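Local coordinates for protein aminotransferase, class III (Thermomicrobium roseum, PDB 6IO1) that probably transfers amino groups between amines and carbonyl compounds with the help of pyridoxal 5'-phosphate, as a thermostable, (S)-enantioselective omega-transaminase, at residues Phe266-Thr271 against Pro426-Ser431; Lys289-Gly294 against Ala332-Asn337. All blocks are in the same frame, centred on the assembly; numbering follows the deposited sequence.

Contact 1 of 2, residues Phe266-Thr271 against Pro426-Ser431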
loop_
_atom_site.group_PDB
_atom_site.type_symbol
_atom_site.label_atom_id
_atom_site.label_comp_id
_atom_site.label_asym_id
_atom_site.label_seq_id
_atom_site.Cartn_x
_atom_site.Cartn_y
_atom_site.Cartn_z
ATOM N N PHE B 266 9.159 -16.433 -4.648
ATOM C CA PHE B 266 8.371 -17.532 -4.092
ATOM C C PHE B 266 7.934 -18.527 -5.170
ATOM O O PHE B 266 6.763 -18.899 -5.272
ATOM C CB PHE B 266 7.185 -16.994 -3.290
ATOM C CG PHE B 266 7.598 -16.119 -2.138
ATOM C CD1 PHE B 266 7.912 -16.674 -0.908
ATOM C CD2 PHE B 266 7.702 -14.746 -2.292
ATOM C CE1 PHE B 266 8.305 -15.876 0.150
ATOM C CE2 PHE B 266 8.096 -13.943 -1.238
ATOM C CZ PHE B 266 8.397 -14.509 -0.016
ATOM N N GLY B 267 8.903 -18.957 -5.980
ATOM C CA GLY B 267 8.783 -20.156 -6.785
ATOM C C GLY B 267 8.345 -20.011 -8.229
ATOM O O GLY B 267 8.264 -21.029 -8.924
ATOM N N ARG B 268 8.069 -18.799 -8.718
ATOM C CA ARG B 268 7.483 -18.683 -10.054
ATOM C C ARG B 268 8.461 -19.091 -11.155
ATOM O O ARG B 268 8.051 -19.686 -12.158
ATOM C CB ARG B 268 6.969 -17.264 -10.296
ATOM C CG ARG B 268 6.217 -17.127 -11.618
ATOM C CD ARG B 268 5.118 -16.074 -11.568
ATOM N NE ARG B 268 4.012 -16.448 -10.688
ATOM C CZ ARG B 268 3.019 -17.264 -11.032
ATOM N NH1 ARG B 268 2.993 -17.812 -12.240
ATOM N NH2 ARG B 268 2.055 -17.539 -10.164
ATOM N N THR B 269 9.750 -18.795 -10.996
ATOM C CA THR B 269 10.716 -19.012 -12.070
ATOM C C THR B 269 11.292 -20.424 -12.105
ATOM O O THR B 269 12.084 -20.728 -13.003
ATOM C CB THR B 269 11.869 -18.008 -11.965
ATOM O OG1 THR B 269 12.643 -18.285 -10.790
ATOM C CG2 THR B 269 11.338 -16.586 -11.900
ATOM N N GLY B 270 10.918 -21.289 -11.169
ATOM C CA GLY B 270 11.490 -22.617 -11.061
ATOM C C GLY B 270 12.440 -22.775 -9.897
ATOM O O GLY B 270 12.849 -23.904 -9.594
ATOM N N THR B 271 12.804 -21.676 -9.242
ATOM C CA THR B 271 13.509 -21.675 -7.972
ATOM C C THR B 271 12.702 -20.815 -7.014
ATOM O O THR B 271 11.783 -20.102 -7.422
ATOM C CB THR B 271 14.938 -21.130 -8.098
ATOM O OG1 THR B 271 14.895 -19.807 -8.642
ATOM C CG2 THR B 271 15.779 -22.022 -9.001
ATOM N N PRO B 426 0.150 -18.811 -14.576
ATOM C CA PRO B 426 -0.708 -19.766 -13.860
ATOM C C PRO B 426 -0.219 -20.165 -12.459
ATOM O O PRO B 426 0.949 -19.980 -12.167
ATOM C CB PRO B 426 -0.716 -20.997 -14.779
ATOM C CG PRO B 426 0.604 -20.913 -15.511
ATOM C CD PRO B 426 0.840 -19.430 -15.710
ATOM N N PRO B 427 -1.104 -20.698 -11.585
ATOM C CA PRO B 427 -0.722 -21.112 -10.229
ATOM C C PRO B 427 0.359 -22.200 -10.297
ATOM O O PRO B 427 0.280 -23.062 -11.154
ATOM C CB PRO B 427 -2.016 -21.698 -9.645
ATOM C CG PRO B 427 -3.115 -21.049 -10.455
ATOM C CD PRO B 427 -2.530 -20.911 -11.845
ATOM N N LEU B 428 1.327 -22.137 -9.378
ATOM C CA LEU B 428 2.462 -23.054 -9.384
ATOM C C LEU B 428 2.049 -24.519 -9.316
ATOM O O LEU B 428 2.890 -25.391 -9.560
ATOM C CB LEU B 428 3.407 -22.737 -8.221
ATOM C CG LEU B 428 3.890 -21.297 -8.026
ATOM C CD1 LEU B 428 5.045 -21.257 -7.034
ATOM C CD2 LEU B 428 4.296 -20.651 -9.342
ATOM N N THR B 429 0.791 -24.812 -8.996
ATOM C CA THR B 429 0.310 -26.180 -8.863
ATOM C C THR B 429 -0.260 -26.749 -10.156
ATOM O O THR B 429 -0.782 -27.869 -10.141
ATOM C CB THR B 429 -0.755 -26.257 -7.767
ATOM O OG1 THR B 429 -1.844 -25.385 -8.093
ATOM C CG2 THR B 429 -0.169 -25.840 -6.428
ATOM N N ILE B 430 -0.190 -26.003 -11.263
ATOM C CA ILE B 430 -0.867 -26.411 -12.490
ATOM C C ILE B 430 -0.326 -27.748 -12.973
ATOM O O ILE B 430 0.889 -27.973 -13.032
ATOM C CB ILE B 430 -0.744 -25.314 -13.561
ATOM C CG1 ILE B 430 -1.640 -25.634 -14.762
ATOM C CG2 ILE B 430 0.705 -25.117 -13.994
ATOM C CD1 ILE B 430 -1.881 -24.444 -15.669
ATOM N N SER B 431 -1.239 -28.664 -13.267
ATOM C CA SER B 431 -0.895 -29.977 -13.782
ATOM C C SER B 431 -0.758 -29.974 -15.301
ATOM O O SER B 431 -1.024 -28.974 -15.981
ATOM C CB SER B 431 -1.955 -31.001 -13.375
ATOM O OG SER B 431 -3.137 -30.850 -14.149
#
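Two type I beta turns, Gly267 to Gly270 and Pro427 to Ile430, face each other here, and their backbones come nearest at Arg268 and Leu428, whose CA atoms lie 6.7 Å apart. Arg268 and Leu428 do most of the work. With CG anti to the backbone N (chi1 -174°) and the chain bent at chi2 and chi3, the arginine swings its guanidinium over to the carbonyl of Pro426. NH1 of Arg268 gives O of Pro426 a hydrogen bond of 3.0 Å, the oxygen lying close to the guanidinium plane; a weak second bond from NH2 reaches the same oxygen, so one carbonyl is held by both terminal nitrogens. NH2 also bonds OD1 of Asn64, which helps fix the rotation of the group.

Leu428 packs against this arm; its CD2 lies over one face of the guanidinium, toward the rim, and 3.8 Å from CA of Arg268. Its CD1 turns to the backbone instead, 3.4 Å from O of Phe266 and 3.7 Å from C of Gly267. The positive phi of Gly267 (96°) favours glycine, and a CB there would point toward that methyl and probably crowd it. Leu341 of helix 328-344 and Leu346 of helix 346-361 also pack on Leu428.

The site is buried, with the arginine side chain about 10 Å from the bound PMP. It joins the loop that follows strand 256-260, the strand whose last residue, Asp260, belongs to the PMP pocket, to the loop leading into the C-terminal helix 432-450, an interdomain seam of the fold-type I, class III aminotransferase architecture.

Contact 2 of 2, residues Lys289-Gly294 against Ala332-Asn337; sequences KGITSG and AVALRN
ND2 of Asn337 is held by two backbone carbonyls of the loop 289-294 through weak, bent bonds, 2.9 Å to O of Gly290 and 2.8 Å to O of Ile291. At the other end of the amide, OD1 accepts a hydrogen bond of 2.7 Å from OG of Ser293, which arrives tilted 31° from the carbonyl plane. A chi1 of -179° carries the Asn337 amide off helix 328-344 to meet the turn of the loop. OG of Ser293 has a second partner in N of Ile65. This loop carries Lys289, which touches PMP in the cofactor pocket and is probably the lysine that forms the Schiff base with pyridoxal 5'-phosphate in the resting enzyme, unlinked here, where PMP is bound; the helix thus backs the segment that bears it. One turn earlier, Ala334 lets the backbones close in: its CB lies 3.6 Å from CG2 of Thr292 and 4.1 Å from CG1 of Ile291. A leucine in place of Asn337 would probably leave both carbonyls and the serine hydroxyl without this partner, in a buried setting. Thr292 turns OG1 to O of Val296 in its own loop, while Tyr324 of the second subunit packs against it.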
loop_
_atom_site.group_PDB
_atom_site.type_symbol
_atom_site.label_atom_id
_atom_site.label_comp_id
_atom_site.label_asym_id
_atom_site.label_seq_id
_atom_site.Cartn_x
_atom_site.Cartn_y
_atom_site.Cartn_z
ATOM N N LYS B 289 2.922 -10.271 -3.476
ATOM C CA LYS B 289 2.184 -11.253 -4.262
ATOM C C LYS B 289 2.241 -12.648 -3.647
ATOM O O LYS B 289 1.525 -12.943 -2.685
ATOM C CB LYS B 289 2.719 -11.287 -5.699
ATOM C CG LYS B 289 2.451 -10.023 -6.502
ATOM C CD LYS B 289 2.796 -10.220 -7.970
ATOM C CE LYS B 289 2.486 -8.976 -8.789
ATOM N NZ LYS B 289 1.059 -8.570 -8.684
ATOM N N GLY B 290 3.087 -13.512 -4.212
ATOM C CA GLY B 290 3.112 -14.925 -3.871
ATOM C C GLY B 290 3.406 -15.248 -2.418
ATOM O O GLY B 290 3.128 -16.371 -1.984
ATOM N N ILE B 291 3.989 -14.309 -1.663
ATOM C CA ILE B 291 4.352 -14.580 -0.269
ATOM C C ILE B 291 3.165 -15.118 0.522
ATOM O O ILE B 291 3.320 -15.982 1.394
ATOM C CB ILE B 291 4.952 -13.320 0.389
ATOM C CG1 ILE B 291 5.473 -13.654 1.789
ATOM C CG2 ILE B 291 3.934 -12.185 0.444
ATOM C CD1 ILE B 291 6.286 -12.551 2.420
ATOM N N THR B 292 1.962 -14.630 0.228
ATOM C CA THR B 292 0.742 -15.129 0.844
ATOM C C THR B 292 -0.161 -15.834 -0.154
ATOM O O THR B 292 -1.282 -16.214 0.206
ATOM C CB THR B 292 -0.036 -13.987 1.508
ATOM O OG1 THR B 292 -0.268 -12.947 0.551
ATOM C CG2 THR B 292 0.738 -13.425 2.683
ATOM N N SER B 293 0.292 -16.001 -1.396
ATOM C CA SER B 293 -0.524 -16.498 -2.499
ATOM C C SER B 293 -1.719 -15.593 -2.768
ATOM O O SER B 293 -2.725 -16.035 -3.333
ATOM C CB SER B 293 -0.982 -17.942 -2.261
ATOM O OG SER B 293 0.058 -18.856 -2.571
ATOM N N GLY B 294 -1.624 -14.326 -2.369
ATOM C CA GLY B 294 -2.699 -13.376 -2.543
ATOM C C GLY B 294 -3.835 -13.506 -1.556
ATOM O O GLY B 294 -4.816 -12.760 -1.668
ATOM N N ALA B 332 0.827 -14.394 9.548
ATOM C CA ALA B 332 0.452 -15.772 9.858
ATOM C C ALA B 332 0.054 -16.533 8.597
ATOM O O ALA B 332 0.465 -17.688 8.393
ATOM C CB ALA B 332 -0.684 -15.791 10.880
ATOM N N VAL B 333 -0.749 -15.900 7.737
ATOM C CA VAL B 333 -1.123 -16.527 6.474
ATOM C C VAL B 333 0.116 -16.775 5.624
ATOM O O VAL B 333 0.220 -17.797 4.938
ATOM C CB VAL B 333 -2.164 -15.664 5.736
ATOM C CG1 VAL B 333 -2.363 -16.161 4.312
ATOM C CG2 VAL B 333 -3.483 -15.670 6.491
ATOM N N ALA B 334 1.076 -15.847 5.661
ATOM C CA ALA B 334 2.323 -16.031 4.926
ATOM C C ALA B 334 3.106 -17.223 5.454
ATOM O O ALA B 334 3.700 -17.975 4.677
ATOM C CB ALA B 334 3.172 -14.764 5.004
ATOM N N LEU B 335 3.143 -17.396 6.776
ATOM C CA LEU B 335 3.838 -18.543 7.352
ATOM C C LEU B 335 3.203 -19.851 6.895
ATOM O O LEU B 335 3.907 -20.792 6.503
ATOM C CB LEU B 335 3.837 -18.449 8.878
ATOM C CG LEU B 335 4.700 -17.349 9.500
ATOM C CD1 LEU B 335 4.460 -17.263 11.000
ATOM C CD2 LEU B 335 6.173 -17.585 9.203
ATOM N N ARG B 336 1.869 -19.922 6.918
ATOM C CA ARG B 336 1.197 -21.136 6.453
ATOM C C ARG B 336 1.428 -21.365 4.959
ATOM O O ARG B 336 1.660 -22.502 4.516
ATOM C CB ARG B 336 -0.297 -21.054 6.761
ATOM C CG ARG B 336 -0.963 -22.403 6.958
ATOM C CD ARG B 336 -0.521 -23.052 8.257
ATOM N NE ARG B 336 -1.038 -24.410 8.386
ATOM C CZ ARG B 336 -0.433 -25.487 7.898
ATOM N NH1 ARG B 336 0.731 -25.370 7.274
ATOM N NH2 ARG B 336 -0.977 -26.686 8.057
ATOM N N ASN B 337 1.364 -20.291 4.169
ATOM C CA ASN B 337 1.608 -20.387 2.735
ATOM C C ASN B 337 3.020 -20.878 2.452
ATOM O O ASN B 337 3.232 -21.676 1.535
ATOM C CB ASN B 337 1.364 -19.026 2.081
ATOM C CG ASN B 337 1.579 -19.051 0.584
ATOM O OD1 ASN B 337 0.836 -19.698 -0.150
ATOM N ND2 ASN B 337 2.600 -18.339 0.123
#

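The centres of the two contacts lie about 14 Å apart, and they meet directly: CZ of Phe266 is 3.5 Å from CG1 of Ile291. Along the chain, both segments of contact 2 fall between the two of contact 1, so 266-271 comes first, then 289-294, 332-337 and finally 426-431. The loops 266-271 and 289-294 follow the neighbouring parallel strands 256-260 and 284-287 of the same seven-stranded sheet. Helix 328-344 serves both contacts, holding 289-294 through one part, while further along Leu338 and Leu341 pack on Phe266 of contact 1, Leu341 reaching Leu428 as well. Together they connect the PMP-touching loop 289-294 and its neighbour 266-271 with the C-terminal part of the chain and, at contact 2, with the second subunit.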